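Local coordinates for protein conk-C1 (Conus cocceus, PDB 6YHT) that probably blocks potassium channels by a lid mechanism, as a cone snail venom peptide built on the Kunitz/BPTI fold, at residues Cys6-Asp11 and Gly41-Phe46; Ser18-Tyr23 and Cys31-Tyr36. One frame throughout, in Å; residues are numbered along the deposited sequence.

In the fold
Contact 2 is the two-stranded hairpin of this small Kunitz domain, and contact 1 joins two irregular segments that pass over one face of it. Their centres lie about 10 Å apart, and along the chain the hairpin is nested inside the loop that contact 1 closes. The segment 41-46 connects them. R21 NH1 lies 2.6 Å from N45 OD1, a probable hydrogen bond. Another probable one runs from F46 N to I22 O at 2.7 Å. Beside them, N44 O packs on Y23 CB at 3.4 Å. A sulfate ion, probably from the crystallisation liquor, lies about 5 Å from the side chain of Y23.

Contact 1: residues Cys6-Asp11 and Gly41-Phe46; sequences CYEPAD and GNANNF
The side-chain amide of N42 lies between the E8 carboxylate and the CB of D11, whose own OD1 accepts from G13 N. E8 OE1 sits over one face, 3.4 Å from N42 CG, and D11 CB covers the opposite face near N42 ND2 at 3.8 Å. The carboxylate of E8 and this amide are turned 41° against each other as the two side chains slide past in opposite directions. At the amide's edge, N42 ND2 points almost straight at P9 O, 2.8 Å away and practically in the amide plane. The amide of N44 is used in the same edge-on manner, its ND2 donating to E8 O at 2.7 Å. Two neighbouring carbonyls of an extended, irregular segment are thus each gripped by an asparagine side chain.

As in BPTI, a buried asparagine, here N44, ties the N-terminal segment to the hairpin: its ND2 bond to E8 O and the bond its OD1 accepts from the backbone N of Y24 together make the tie. At the start of the segment, C6 is joined to C56 by a disulfide.

E8 also serves the facing backbone: its extended chain brings OE1 to A43 N at 2.8 Å, with a rather bent N-H...O angle of 138°. N42 holds CG between its backbone N and carbonyl carbon, chi1 53°, which folds OD1 back to N44 N at 3.1 Å and closes an Asx turn; the donor stands above the carbonyl plane, on the face that E8 OE1 covers. One water donates to N42 OD1 at 2.7 Å and to N44 O at 2.6 Å, and accepts weakly from D11 N. A second water takes N42 N and N45 ND2 and donates to D11 O.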
loop_
_atom_site.group_PDB
_atom_site.type_symbol
_atom_site.label_atom_id
_atom_site.label_comp_id
_atom_site.label_asym_id
_atom_site.label_seq_id
_atom_site.Cartn_x
_atom_site.Cartn_y
_atom_site.Cartn_z
ATOM N N CYS A 6 -0.031 6.423 -5.980
ATOM C CA CYS A 6 1.295 5.838 -5.849
ATOM C C CYS A 6 2.227 6.664 -4.972
ATOM O O CYS A 6 3.223 6.121 -4.488
ATOM C CB CYS A 6 1.934 5.662 -7.212
ATOM S SG CYS A 6 1.039 4.629 -8.339
ATOM N N TYR A 7 1.937 7.946 -4.748
ATOM C CA TYR A 7 2.756 8.790 -3.885
ATOM C C TYR A 7 2.126 9.002 -2.518
ATOM O O TYR A 7 2.683 9.720 -1.684
ATOM C CB TYR A 7 3.022 10.140 -4.553
ATOM C CG TYR A 7 3.761 10.029 -5.869
ATOM C CD1 TYR A 7 5.137 9.898 -5.897
ATOM C CD2 TYR A 7 3.083 10.064 -7.076
ATOM C CE1 TYR A 7 5.826 9.786 -7.094
ATOM C CE2 TYR A 7 3.762 9.961 -8.285
ATOM C CZ TYR A 7 5.136 9.827 -8.286
ATOM O OH TYR A 7 5.826 9.724 -9.474
ATOM N N GLU A 8 0.991 8.394 -2.266
ATOM C CA GLU A 8 0.429 8.431 -0.929
ATOM C C GLU A 8 1.308 7.600 -0.012
ATOM O O GLU A 8 1.717 6.497 -0.390
ATOM C CB GLU A 8 -0.999 7.892 -0.925
ATOM C CG GLU A 8 -2.009 8.819 -1.571
ATOM C CD GLU A 8 -3.436 8.323 -1.430
ATOM O OE1 GLU A 8 -3.631 7.144 -1.068
ATOM O OE2 GLU A 8 -4.365 9.111 -1.697
ATOM N N PRO A 9 1.647 8.090 1.176
ATOM C CA PRO A 9 2.486 7.308 2.085
ATOM C C PRO A 9 1.727 6.115 2.626
ATOM O O PRO A 9 0.509 6.156 2.801
ATOM C CB PRO A 9 2.804 8.296 3.217
ATOM C CG PRO A 9 2.524 9.646 2.644
ATOM C CD PRO A 9 1.411 9.452 1.668
ATOM N N ALA A 10 2.470 5.055 2.920
ATOM C CA ALA A 10 1.892 3.885 3.549
ATOM C C ALA A 10 1.249 4.263 4.876
ATOM O O ALA A 10 1.798 5.058 5.639
ATOM C CB ALA A 10 2.972 2.833 3.765
ATOM N N ASP A 11 0.100 3.652 5.174
ATOM C CA ASP A 11 -0.718 4.030 6.328
ATOM C C ASP A 11 -1.361 2.779 6.904
ATOM O O ASP A 11 -2.215 2.170 6.258
ATOM C CB ASP A 11 -1.787 5.038 5.905
ATOM C CG ASP A 11 -2.541 5.629 7.075
ATOM O OD1 ASP A 11 -2.579 5.010 8.155
ATOM O OD2 ASP A 11 -3.087 6.735 6.901
ATOM N N GLY A 41 -6.895 4.202 6.403
ATOM C CA GLY A 41 -5.746 4.177 5.523
ATOM C C GLY A 41 -6.016 4.991 4.285
ATOM O O GLY A 41 -6.837 5.903 4.323
ATOM N N ASN A 42 -5.346 4.683 3.183
ATOM C CA ASN A 42 -5.509 5.461 1.973
ATOM C C ASN A 42 -5.457 4.489 0.814
ATOM O O ASN A 42 -5.525 3.277 1.011
ATOM C CB ASN A 42 -4.451 6.569 1.885
ATOM C CG ASN A 42 -3.032 6.042 2.048
ATOM O OD1 ASN A 42 -2.735 4.910 1.671
ATOM N ND2 ASN A 42 -2.141 6.876 2.605
ATOM N N ALA A 43 -5.293 5.009 -0.398
ATOM C CA ALA A 43 -5.380 4.166 -1.582
ATOM C C ALA A 43 -4.065 3.489 -1.951
ATOM O O ALA A 43 -4.049 2.673 -2.878
ATOM C CB ALA A 43 -5.896 4.981 -2.778
ATOM N N ASN A 44 -2.966 3.771 -1.251
ATOM C CA ASN A 44 -1.705 3.079 -1.524
ATOM C C ASN A 44 -1.639 1.819 -0.666
ATOM O O ASN A 44 -0.856 1.695 0.275
ATOM C CB ASN A 44 -0.518 3.996 -1.274
ATOM C CG ASN A 44 0.756 3.462 -1.882
ATOM O OD1 ASN A 44 0.762 2.407 -2.547
ATOM N ND2 ASN A 44 1.856 4.167 -1.645
ATOM N N ASN A 45 -2.499 0.871 -1.025
ATOM C CA ASN A 45 -2.815 -0.268 -0.165
ATOM C C ASN A 45 -3.390 -1.336 -1.095
ATOM O O ASN A 45 -4.522 -1.200 -1.553
ATOM C CB ASN A 45 -3.814 0.159 0.907
ATOM C CG ASN A 45 -4.237 -0.970 1.838
ATOM O OD1 ASN A 45 -4.196 -2.140 1.485
ATOM N ND2 ASN A 45 -4.685 -0.604 3.027
ATOM N N PHE A 46 -2.602 -2.353 -1.407
ATOM C CA PHE A 46 -3.026 -3.369 -2.357
ATOM C C PHE A 46 -3.067 -4.731 -1.685
ATOM O O PHE A 46 -2.294 -5.006 -0.760
ATOM C CB PHE A 46 -2.090 -3.448 -3.550
ATOM C CG PHE A 46 -1.925 -2.153 -4.292
ATOM C CD1 PHE A 46 -2.671 -1.893 -5.428
ATOM C CD2 PHE A 46 -0.990 -1.223 -3.883
ATOM C CE1 PHE A 46 -2.506 -0.708 -6.130
ATOM C CE2 PHE A 46 -0.819 -0.049 -4.573
ATOM C CZ PHE A 46 -1.574 0.211 -5.709
HETATM O O HOH W 1 -1.361 2.791 2.585
HETATM O O HOH W 2 -3.542 2.297 3.856
#

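Contact 2: residues Ser18-Tyr23 and Cys31-Tyr36; sequences SEKRIY and CLRFTY
F34 and Y23 meet near the middle of the hairpin's aromatic face, where Y23 CB packs against F34 CD1 at 3.7 Å. Their ring centroids are 5.7 Å apart, and with planes at 88° the rings meet obliquely, as neither a stack nor an edge-to-face pair. Both rings hold CG between the backbone N and the carbonyl carbon; for F34, at chi1 80°, this swings the ring across to the facing strand, so that its CE1 comes within 3.4 Å of R21 CB. Y23 likewise reaches across, its CE1 touching L32 CB at 3.8 Å, while its hydroxyl is hydrogen-bonded to N25 ND2. Across the sheet, I22 CG2 meets C31 CB at 3.7 Å, next to the disulfide of C31 with C52, where I22 also packs on T49 and C52 of the helix 49-56.

Farther along the aromatic face, R21 bends at chi2 and turns one face of its guanidinium to the Y36 ring. Y36 CD2 lies 3.8 Å above the centre of the guanidinium plane, and the two planes are inclined by 40°. On its own strand R21 NH2 forms a salt bridge to E19 OE1 at 3.0 Å, approaching from above the carboxylate plane; NH1 is held by N45. The hydroxyl of Y36 is hydrogen-bonded to G40 O.

The I22 face becomes basic towards K20 and R33, whose chains cross at about a right angle. K20 CE lies over a face of the R33 guanidinium, leaving K20 NZ and R33 NH1 only 3.8 Å apart, a like-charge approach that probably costs some energy. Six backbone hydrogen bonds, shared by E19-Y36, R21-F34 and Y23-L32, hold the antiparallel register of the twisted beta hairpin at the heart of the Kunitz/BPTI fold.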
loop_
_atom_site.group_PDB
_atom_site.type_symbol
_atom_site.label_atom_id
_atom_site.label_comp_id
_atom_site.label_asym_id
_atom_site.label_seq_id
_atom_site.Cartn_x
_atom_site.Cartn_y
_atom_site.Cartn_z
ATOM N N SER A 18 -3.971 -7.348 11.886
ATOM C CA SER A 18 -2.602 -7.247 11.445
ATOM C C SER A 18 -2.510 -7.869 10.051
ATOM O O SER A 18 -1.860 -8.885 9.830
ATOM C CB SER A 18 -1.647 -7.946 12.417
ATOM O OG SER A 18 -1.640 -7.299 13.677
ATOM N N GLU A 19 -3.183 -7.247 9.082
ATOM C CA GLU A 19 -3.210 -7.779 7.729
ATOM C C GLU A 19 -1.938 -7.424 6.971
ATOM O O GLU A 19 -1.454 -6.291 7.035
ATOM C CB GLU A 19 -4.412 -7.240 6.962
ATOM C CG GLU A 19 -5.767 -7.565 7.553
ATOM C CD GLU A 19 -6.884 -7.092 6.646
ATOM O OE1 GLU A 19 -6.797 -7.348 5.423
ATOM O OE2 GLU A 19 -7.828 -6.446 7.145
ATOM N N LYS A 20 -1.420 -8.392 6.217
ATOM C CA LYS A 20 -0.313 -8.140 5.308
ATOM C C LYS A 20 -0.847 -7.499 4.024
ATOM O O LYS A 20 -1.698 -8.075 3.341
ATOM C CB LYS A 20 0.439 -9.442 5.025
ATOM C CG LYS A 20 1.556 -9.299 3.988
ATOM C CD LYS A 20 2.012 -10.637 3.398
ATOM C CE LYS A 20 3.546 -10.742 3.389
ATOM N NZ LYS A 20 4.095 -12.142 3.444
ATOM N N ARG A 21 -0.373 -6.293 3.717
ATOM C CA ARG A 21 -0.750 -5.565 2.513
ATOM C C ARG A 21 0.513 -5.147 1.763
ATOM O O ARG A 21 1.631 -5.295 2.259
ATOM C CB ARG A 21 -1.602 -4.342 2.857
ATOM C CG ARG A 21 -2.986 -4.665 3.416
ATOM C CD ARG A 21 -3.877 -5.343 2.380
ATOM N NE ARG A 21 -5.193 -5.655 2.932
ATOM C CZ ARG A 21 -6.256 -4.863 2.843
ATOM N NH1 ARG A 21 -6.179 -3.695 2.214
ATOM N NH2 ARG A 21 -7.406 -5.237 3.381
ATOM N N ILE A 22 0.328 -4.619 0.551
ATOM C CA ILE A 22 1.416 -4.134 -0.296
ATOM C C ILE A 22 1.181 -2.658 -0.586
ATOM O O ILE A 22 0.054 -2.255 -0.890
ATOM C CB ILE A 22 1.496 -4.920 -1.626
ATOM C CG1 ILE A 22 1.528 -6.426 -1.371
ATOM C CG2 ILE A 22 2.706 -4.500 -2.469
ATOM C CD1 ILE A 22 2.700 -6.887 -0.555
ATOM N N TYR A 23 2.254 -1.863 -0.530
ATOM C CA TYR A 23 2.228 -0.461 -0.924
ATOM C C TYR A 23 3.366 -0.192 -1.889
ATOM O O TYR A 23 4.383 -0.897 -1.894
ATOM C CB TYR A 23 2.350 0.495 0.276
ATOM C CG TYR A 23 3.766 0.701 0.780
ATOM C CD1 TYR A 23 4.408 -0.293 1.499
ATOM C CD2 TYR A 23 4.452 1.898 0.560
ATOM C CE1 TYR A 23 5.709 -0.123 1.984
ATOM C CE2 TYR A 23 5.767 2.084 1.048
ATOM C CZ TYR A 23 6.377 1.063 1.758
ATOM O OH TYR A 23 7.670 1.209 2.243
ATOM N N CYS A 31 7.317 -2.200 -4.834
ATOM C CA CYS A 31 6.134 -2.543 -4.065
ATOM C C CYS A 31 6.572 -3.372 -2.869
ATOM O O CYS A 31 7.230 -4.397 -3.033
ATOM C CB CYS A 31 5.137 -3.302 -4.939
ATOM S SG CYS A 31 4.362 -2.273 -6.181
ATOM N N LEU A 32 6.242 -2.923 -1.663
ATOM C CA LEU A 32 6.756 -3.583 -0.480
ATOM C C LEU A 32 5.625 -3.913 0.475
ATOM O O LEU A 32 4.511 -3.381 0.390
ATOM C CB LEU A 32 7.826 -2.747 0.231
ATOM C CG LEU A 32 9.074 -2.378 -0.580
ATOM C CD1 LEU A 32 9.883 -1.310 0.133
ATOM C CD2 LEU A 32 9.959 -3.594 -0.885
ATOM N N ARG A 33 5.940 -4.824 1.377
ATOM C CA ARG A 33 4.998 -5.256 2.393
ATOM C C ARG A 33 4.835 -4.190 3.470
ATOM O O ARG A 33 5.804 -3.533 3.870
ATOM C CB ARG A 33 5.505 -6.563 3.008
ATOM C CG ARG A 33 4.904 -6.910 4.346
ATOM C CD ARG A 33 5.513 -8.181 4.894
ATOM N NE ARG A 33 4.881 -8.584 6.139
ATOM C CZ ARG A 33 5.173 -9.702 6.790
ATOM N NH1 ARG A 33 6.086 -10.533 6.303
ATOM N NH2 ARG A 33 4.546 -9.983 7.926
ATOM N N PHE A 34 3.607 -4.019 3.949
ATOM C CA PHE A 34 3.371 -3.250 5.162
ATOM C C PHE A 34 2.209 -3.888 5.903
ATOM O O PHE A 34 1.502 -4.749 5.370
ATOM C CB PHE A 34 3.126 -1.769 4.871
ATOM C CG PHE A 34 1.724 -1.443 4.413
ATOM C CD1 PHE A 34 1.321 -1.713 3.111
ATOM C CD2 PHE A 34 0.829 -0.819 5.269
ATOM C CE1 PHE A 34 0.038 -1.377 2.680
ATOM C CE2 PHE A 34 -0.455 -0.495 4.856
ATOM C CZ PHE A 34 -0.845 -0.763 3.555
ATOM N N THR A 35 2.037 -3.489 7.158
ATOM C CA THR A 35 0.989 -4.044 7.997
ATOM C C THR A 35 -0.158 -3.054 8.092
ATOM O O THR A 35 0.059 -1.874 8.385
ATOM C CB THR A 35 1.512 -4.375 9.389
ATOM O OG1 THR A 35 2.488 -5.419 9.296
ATOM C CG2 THR A 35 0.388 -4.846 10.275
ATOM N N TYR A 36 -1.370 -3.538 7.824
ATOM C CA TYR A 36 -2.591 -2.750 7.847
ATOM C C TYR A 36 -3.457 -3.225 9.005
ATOM O O TYR A 36 -3.512 -4.422 9.295
ATOM C CB TYR A 36 -3.336 -2.906 6.519
ATOM C CG TYR A 36 -4.613 -2.102 6.351
ATOM C CD1 TYR A 36 -4.605 -0.720 6.415
ATOM C CD2 TYR A 36 -5.822 -2.735 6.079
ATOM C CE1 TYR A 36 -5.762 0.005 6.239
ATOM C CE2 TYR A 36 -6.992 -2.010 5.902
ATOM C CZ TYR A 36 -6.956 -0.649 5.981
ATOM O OH TYR A 36 -8.120 0.073 5.803
#